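Local coordinates for protein trichosurin (Trichosurus vulpecula, PDB 2RA6) that probably carries small hydrophobic molecules in milk whey as a homodimeric lipocalin, and here holds 4-ethylphenol in its barrel, at residues 39-44 with 123-128; 142-147 with 157-162. The protein carries 1 engineered substitution. All coordinates share one frame; numbering follows the deposited sequence.

Contact 1 (39-44 with 123-128); sequences SLIEEE and NVVANL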
loop_
_atom_site.group_PDB
_atom_site.type_symbol
_atom_site.label_atom_id
_atom_site.label_comp_id
_atom_site.label_asym_id
_atom_site.label_seq_id
_atom_site.Cartn_x
_atom_site.Cartn_y
_atom_site.Cartn_z
ATOM N N SER B 39 12.517 -5.264 -12.776
ATOM C CA SER B 39 13.419 -4.291 -13.386
ATOM C C SER B 39 13.692 -3.129 -12.438
ATOM O O SER B 39 14.739 -2.490 -12.511
ATOM C CB SER B 39 12.842 -3.758 -14.705
ATOM O OG SER B 39 11.821 -2.803 -14.481
ATOM N N LEU B 40 12.754 -2.863 -11.534
ATOM C CA LEU B 40 12.914 -1.768 -10.584
ATOM C C LEU B 40 14.047 -1.993 -9.593
ATOM O O LEU B 40 14.628 -1.029 -9.093
ATOM C CB LEU B 40 11.624 -1.550 -9.797
ATOM C CG LEU B 40 10.415 -1.044 -10.586
ATOM C CD1 LEU B 40 9.217 -0.954 -9.651
ATOM C CD2 LEU B 40 10.730 0.317 -11.195
ATOM N N ILE B 41 14.353 -3.254 -9.303
ATOM C CA ILE B 41 15.410 -3.559 -8.345
ATOM C C ILE B 41 16.633 -4.256 -8.929
ATOM O O ILE B 41 17.553 -4.613 -8.198
ATOM C CB ILE B 41 14.864 -4.388 -7.155
ATOM C CG1 ILE B 41 14.130 -5.637 -7.656
ATOM C CG2 ILE B 41 13.928 -3.519 -6.320
ATOM C CD1 ILE B 41 13.692 -6.584 -6.533
ATOM N N GLU B 42 16.639 -4.445 -10.244
ATOM C CA GLU B 42 17.775 -5.061 -10.921
ATOM C C GLU B 42 18.770 -3.950 -11.221
ATOM O O GLU B 42 18.511 -2.782 -10.930
ATOM C CB GLU B 42 17.341 -5.712 -12.238
ATOM C CG GLU B 42 16.446 -6.931 -12.089
ATOM C CD GLU B 42 16.063 -7.536 -13.432
ATOM O OE1 GLU B 42 16.971 -7.964 -14.174
ATOM O OE2 GLU B 42 14.856 -7.580 -13.748
ATOM N N GLU B 43 19.906 -4.314 -11.807
ATOM C CA GLU B 43 20.920 -3.328 -12.153
ATOM C C GLU B 43 20.309 -2.165 -12.925
ATOM O O GLU B 43 19.495 -2.366 -13.829
ATOM C CB GLU B 43 22.027 -3.975 -12.988
ATOM C CG GLU B 43 22.871 -4.977 -12.221
ATOM C CD GLU B 43 23.488 -4.366 -10.975
ATOM O OE1 GLU B 43 24.060 -3.258 -11.074
ATOM O OE2 GLU B 43 23.404 -4.995 -9.899
ATOM N N GLU B 44 20.712 -0.954 -12.553
ATOM C CA GLU B 44 20.236 0.275 -13.178
ATOM C C GLU B 44 18.782 0.593 -12.836
ATOM O O GLU B 44 18.211 1.551 -13.356
ATOM C CB GLU B 44 20.418 0.205 -14.700
ATOM C CG GLU B 44 21.867 0.034 -15.138
ATOM C CD GLU B 44 22.052 0.197 -16.638
ATOM O OE1 GLU B 44 23.194 0.028 -17.117
ATOM O OE2 GLU B 44 21.060 0.494 -17.338
ATOM N N ASN B 123 3.280 0.141 -8.239
ATOM C CA ASN B 123 4.182 -0.981 -8.046
ATOM C C ASN B 123 4.508 -1.065 -6.584
ATOM O O ASN B 123 4.397 -0.083 -5.855
ATOM C CB ASN B 123 5.469 -0.824 -8.845
ATOM C CG ASN B 123 5.359 -1.438 -10.226
ATOM O OD1 ASN B 123 5.161 -2.656 -10.383
ATOM N ND2 ASN B 123 5.484 -0.608 -11.231
ATOM N N VAL B 124 4.878 -2.253 -6.145
ATOM C CA VAL B 124 5.245 -2.419 -4.758
ATOM C C VAL B 124 6.703 -2.835 -4.709
ATOM O O VAL B 124 7.161 -3.679 -5.482
ATOM C CB VAL B 124 4.363 -3.479 -4.056
ATOM C CG1 VAL B 124 4.567 -4.846 -4.689
ATOM C CG2 VAL B 124 4.697 -3.523 -2.569
ATOM N N VAL B 125 7.445 -2.195 -3.817
ATOM C CA VAL B 125 8.850 -2.513 -3.626
ATOM C C VAL B 125 8.991 -2.728 -2.128
ATOM O O VAL B 125 8.659 -1.850 -1.333
ATOM C CB VAL B 125 9.786 -1.355 -4.067
ATOM C CG1 VAL B 125 11.240 -1.739 -3.825
ATOM C CG2 VAL B 125 9.575 -1.043 -5.547
ATOM N N ALA B 126 9.455 -3.910 -1.750
ATOM C CA ALA B 126 9.635 -4.241 -0.348
ATOM C C ALA B 126 11.125 -4.288 -0.049
ATOM O O ALA B 126 11.911 -4.845 -0.813
ATOM C CB ALA B 126 8.988 -5.587 -0.045
ATOM N N ASN B 127 11.505 -3.689 1.072
ATOM C CA ASN B 127 12.901 -3.635 1.475
ATOM C C ASN B 127 13.079 -4.261 2.851
ATOM O O ASN B 127 12.309 -3.969 3.757
ATOM C CB ASN B 127 13.366 -2.174 1.563
ATOM C CG ASN B 127 13.332 -1.453 0.226
ATOM O OD1 ASN B 127 14.376 -1.153 -0.351
ATOM N ND2 ASN B 127 12.132 -1.164 -0.267
ATOM N N LEU B 128 14.079 -5.123 2.996
ATOM C CA LEU B 128 14.380 -5.724 4.292
ATOM C C LEU B 128 15.779 -5.248 4.679
ATOM O O LEU B 128 16.763 -5.534 3.984
ATOM C CB LEU B 128 14.353 -7.251 4.217
ATOM C CG LEU B 128 14.625 -7.970 5.548
ATOM C CD1 LEU B 128 13.521 -7.696 6.550
ATOM C CD2 LEU B 128 14.749 -9.479 5.291
#
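Leu40 meets the strand through one methyl, CD1. CD1 of Leu40 lies 3.8 Å from CB of Asn123 and 4.1 Å from CG2 of Val125. It therefore touches two residues, with Val124 between them, whose side chains leave strand 121-130 on the same side. The second side-chain torsion of Leu40 (chi2 177°) puts CD1 at the far end of the side chain, where it reaches the strand. The CA atoms of Leu40 and Val125 are 8.1 Å apart. The methyl also rests against the amide of Asn123, with CD1 of Leu40 3.9 Å from CG of Asn123 and slightly farther from its ND2. OG of Ser36, just beyond the end of strand 29-35, is hydrogen-bonded to both OD1 of Asn123 and N of Val124.

In this lipocalin barrel, segment 39-44 belongs to the loop between the first two strands, 29-35 and 49-57. The loop folds against the inner face of strand 121-130. Asn123 and Val125 are on that face, and the Val125 side chain is about 8 Å from the bound 4-ethylphenol. Val124 and Ala126 turn to the other side, where Val124 packs on Val122 of the second subunit.

Ile41 follows with its CG2 methyl, 4.1 Å from CG1 of Val125. The two side chains lie alongside each other and point opposite ways. Val125 has CG1 anti to its backbone N (chi1 179°), and the fork of its methyls is shared: CG1 serves Ile41 and CG2 serves Leu40. All four touching residues are buried, and no hydrogen bond crosses between the segments. Beyond Ile41, Glu43 forms salt bridges to Arg48 and Arg68.

Contact 2 (142-147 with 157-162); sequences RFEEDF and ILDISE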
loop_
_atom_site.group_PDB
_atom_site.type_symbol
_atom_site.label_atom_id
_atom_site.label_comp_id
_atom_site.label_asym_id
_atom_site.label_seq_id
_atom_site.Cartn_x
_atom_site.Cartn_y
_atom_site.Cartn_z
ATOM N N ARG B 142 10.509 -15.482 6.301
ATOM C CA ARG B 142 9.198 -14.887 6.546
ATOM C C ARG B 142 8.941 -13.732 5.575
ATOM O O ARG B 142 7.857 -13.624 5.003
ATOM C CB ARG B 142 9.116 -14.405 7.996
ATOM C CG ARG B 142 7.763 -13.846 8.406
ATOM C CD ARG B 142 7.765 -13.453 9.881
ATOM N NE ARG B 142 8.859 -12.536 10.193
ATOM C CZ ARG B 142 9.085 -12.010 11.393
ATOM N NH1 ARG B 142 8.291 -12.305 12.414
ATOM N NH2 ARG B 142 10.111 -11.190 11.574
ATOM N N PHE B 143 9.948 -12.887 5.381
ATOM C CA PHE B 143 9.833 -11.748 4.474
ATOM C C PHE B 143 9.532 -12.235 3.063
ATOM O O PHE B 143 8.620 -11.738 2.393
ATOM C CB PHE B 143 11.148 -10.964 4.464
ATOM C CG PHE B 143 11.182 -9.821 3.480
ATOM C CD1 PHE B 143 10.604 -8.594 3.787
ATOM C CD2 PHE B 143 11.840 -9.964 2.263
ATOM C CE1 PHE B 143 10.688 -7.518 2.890
ATOM C CE2 PHE B 143 11.930 -8.905 1.362
ATOM C CZ PHE B 143 11.356 -7.682 1.674
ATOM N N GLU B 144 10.309 -13.212 2.612
ATOM C CA GLU B 144 10.147 -13.765 1.272
ATOM C C GLU B 144 8.810 -14.473 1.069
ATOM O O GLU B 144 8.177 -14.315 0.024
ATOM C CB GLU B 144 11.324 -14.697 0.969
ATOM C CG GLU B 144 12.591 -13.909 0.644
ATOM C CD GLU B 144 13.866 -14.705 0.815
ATOM O OE1 GLU B 144 13.849 -15.928 0.568
ATOM O OE2 GLU B 144 14.897 -14.094 1.182
ATOM N N GLU B 145 8.370 -15.237 2.064
ATOM C CA GLU B 145 7.098 -15.940 1.956
ATOM C C GLU B 145 5.938 -14.951 1.966
ATOM O O GLU B 145 4.954 -15.137 1.247
ATOM C CB GLU B 145 6.938 -16.945 3.099
ATOM C CG GLU B 145 7.999 -18.027 3.101
ATOM C CD GLU B 145 7.725 -19.106 4.125
ATOM O OE1 GLU B 145 7.355 -18.761 5.268
ATOM O OE2 GLU B 145 7.891 -20.296 3.788
ATOM N N ASP B 146 6.044 -13.899 2.771
ATOM C CA ASP B 146 4.971 -12.910 2.817
ATOM C C ASP B 146 4.826 -12.249 1.458
ATOM O O ASP B 146 3.717 -11.925 1.028
ATOM C CB ASP B 146 5.242 -11.844 3.877
ATOM C CG ASP B 146 5.048 -12.365 5.282
ATOM O OD1 ASP B 146 4.265 -13.324 5.455
ATOM O OD2 ASP B 146 5.663 -11.808 6.211
ATOM N N PHE B 147 5.952 -12.049 0.784
ATOM C CA PHE B 147 5.938 -11.443 -0.537
ATOM C C PHE B 147 5.286 -12.398 -1.537
ATOM O O PHE B 147 4.363 -12.018 -2.262
ATOM C CB PHE B 147 7.365 -11.114 -0.981
ATOM C CG PHE B 147 7.445 -10.489 -2.345
ATOM C CD1 PHE B 147 6.979 -9.198 -2.565
ATOM C CD2 PHE B 147 7.981 -11.198 -3.413
ATOM C CE1 PHE B 147 7.046 -8.619 -3.836
ATOM C CE2 PHE B 147 8.054 -10.633 -4.685
ATOM C CZ PHE B 147 7.584 -9.340 -4.893
ATOM N N ILE B 157 12.401 -11.734 -6.014
ATOM C CA ILE B 157 13.043 -11.460 -4.736
ATOM C C ILE B 157 14.546 -11.518 -4.975
ATOM O O ILE B 157 15.051 -12.468 -5.577
ATOM C CB ILE B 157 12.671 -12.524 -3.686
ATOM C CG1 ILE B 157 11.176 -12.468 -3.390
ATOM C CG2 ILE B 157 13.492 -12.305 -2.414
ATOM C CD1 ILE B 157 10.666 -13.643 -2.572
ATOM N N LEU B 158 15.258 -10.495 -4.521
ATOM C CA LEU B 158 16.702 -10.453 -4.676
ATOM C C LEU B 158 17.368 -10.342 -3.315
ATOM O O LEU B 158 17.276 -9.309 -2.660
ATOM C CB LEU B 158 17.119 -9.264 -5.540
ATOM C CG LEU B 158 16.591 -9.260 -6.976
ATOM C CD1 LEU B 158 17.080 -8.013 -7.700
ATOM C CD2 LEU B 158 17.071 -10.518 -7.695
ATOM N N ASP B 159 18.022 -11.416 -2.888
ATOM C CA ASP B 159 18.732 -11.420 -1.614
ATOM C C ASP B 159 20.109 -10.880 -1.982
ATOM O O ASP B 159 20.900 -11.585 -2.605
ATOM C CB ASP B 159 18.864 -12.852 -1.094
ATOM C CG ASP B 159 19.572 -12.928 0.246
ATOM O OD1 ASP B 159 20.377 -12.027 0.548
ATOM O OD2 ASP B 159 19.332 -13.902 0.990
ATOM N N ILE B 160 20.404 -9.639 -1.618
ATOM C CA ILE B 160 21.697 -9.081 -1.989
ATOM C C ILE B 160 22.793 -9.277 -0.952
ATOM O O ILE B 160 23.900 -8.765 -1.112
ATOM C CB ILE B 160 21.600 -7.587 -2.320
ATOM C CG1 ILE B 160 21.181 -6.807 -1.078
ATOM C CG2 ILE B 160 20.623 -7.371 -3.474
ATOM C CD1 ILE B 160 21.372 -5.313 -1.216
ATOM N N SER B 161 22.489 -10.019 0.107
ATOM C CA SER B 161 23.483 -10.279 1.142
ATOM C C SER B 161 24.564 -11.170 0.545
ATOM O O SER B 161 25.676 -11.249 1.063
ATOM C CB SER B 161 22.845 -10.998 2.333
ATOM O OG SER B 161 22.474 -12.320 1.977
ATOM N N GLU B 162 24.220 -11.831 -0.557
ATOM C CA GLU B 162 25.129 -12.744 -1.238
ATOM C C GLU B 162 25.769 -12.160 -2.490
ATOM O O GLU B 162 26.279 -12.901 -3.329
ATOM C CB GLU B 162 24.378 -14.028 -1.596
ATOM C CG GLU B 162 23.088 -13.789 -2.364
ATOM C CD GLU B 162 22.209 -15.025 -2.424
ATOM O OE1 GLU B 162 21.858 -15.557 -1.348
ATOM O OE2 GLU B 162 21.859 -15.461 -3.543
HETATM O O HOH W 1 17.181 -15.483 0.772
#
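The Phe147 ring meets Ile157 at its CD2 corner. CG1 of Ile157 comes in obliquely, 3.4 Å from CD2 of Phe147, which is close packing. The ring has neighbours beyond Ile157: it stacks with Phe152 and touches Ala34 of strand 29-35. The other flat groups are two carboxylates. OD1 of Asp159 is held by two bonds from Ser161. OG of Ser161 donates to OD1 of Asp159 at 2.6 Å, from the syn side but tilted 25° from the carboxylate plane. N of Ser161 donates to the same OD1 of Asp159 at 2.9 Å, nearly in line with the C-O bond. The second bond makes an Asx turn, which shapes the chain just after the strand. The other oxygen, OD2, is in a salt bridge with Lys140.

The contact joins helix 137-148, which lies against the outside of the lipocalin barrel, to the short strand 157-159. That strand adds to the sheet beside strand 29-35. The axes of 142-147 and 157-159 come within 10.3 Å and run nearly antiparallel (168°). Their hydrophobic join rests on Ile157, whose two branches divide the work. CG1 and CD1 go to the phenylalanine ring, and CD1 also lies near CB of Glu144. CG2 of Ile157 lies 3.6 Å from CG of Glu144.

Glu144 thus uses its methylene groups for packing. Its chain is extended beyond CG (chi2 160°), bringing the carboxylate past the isoleucine and near that of Asp159. OE2 of Glu144 and OD2 of Asp159 are 4.4 Å apart, and one water sits between them. It donates to both, at 2.7 Å from OE2 of Glu144 and equally far from OD2 of Asp159. The like charges are probably eased by this water and by Lys140.

Contact 1 and contact 2 lie in series along the chain, with centres 11 Å apart, and meet at two places. Ile41 O packs on Leu158 CD1 at 3.5 Å, so the loop touches the short strand on the side turned from the helix. Ala126 CB packs on Phe143 CZ at 3.6 Å. Val125 points to the loop inside the barrel and Ala126 to the other face, where Phe143 of the helix packs. One strand thus carries contact 1 on one face and touches contact 2 on the other. In contact 1 the Val125 side chain is about 8 Å from the bound 4-ethylphenol, and the Leu40 side chain is about 6 Å from a zinc ion.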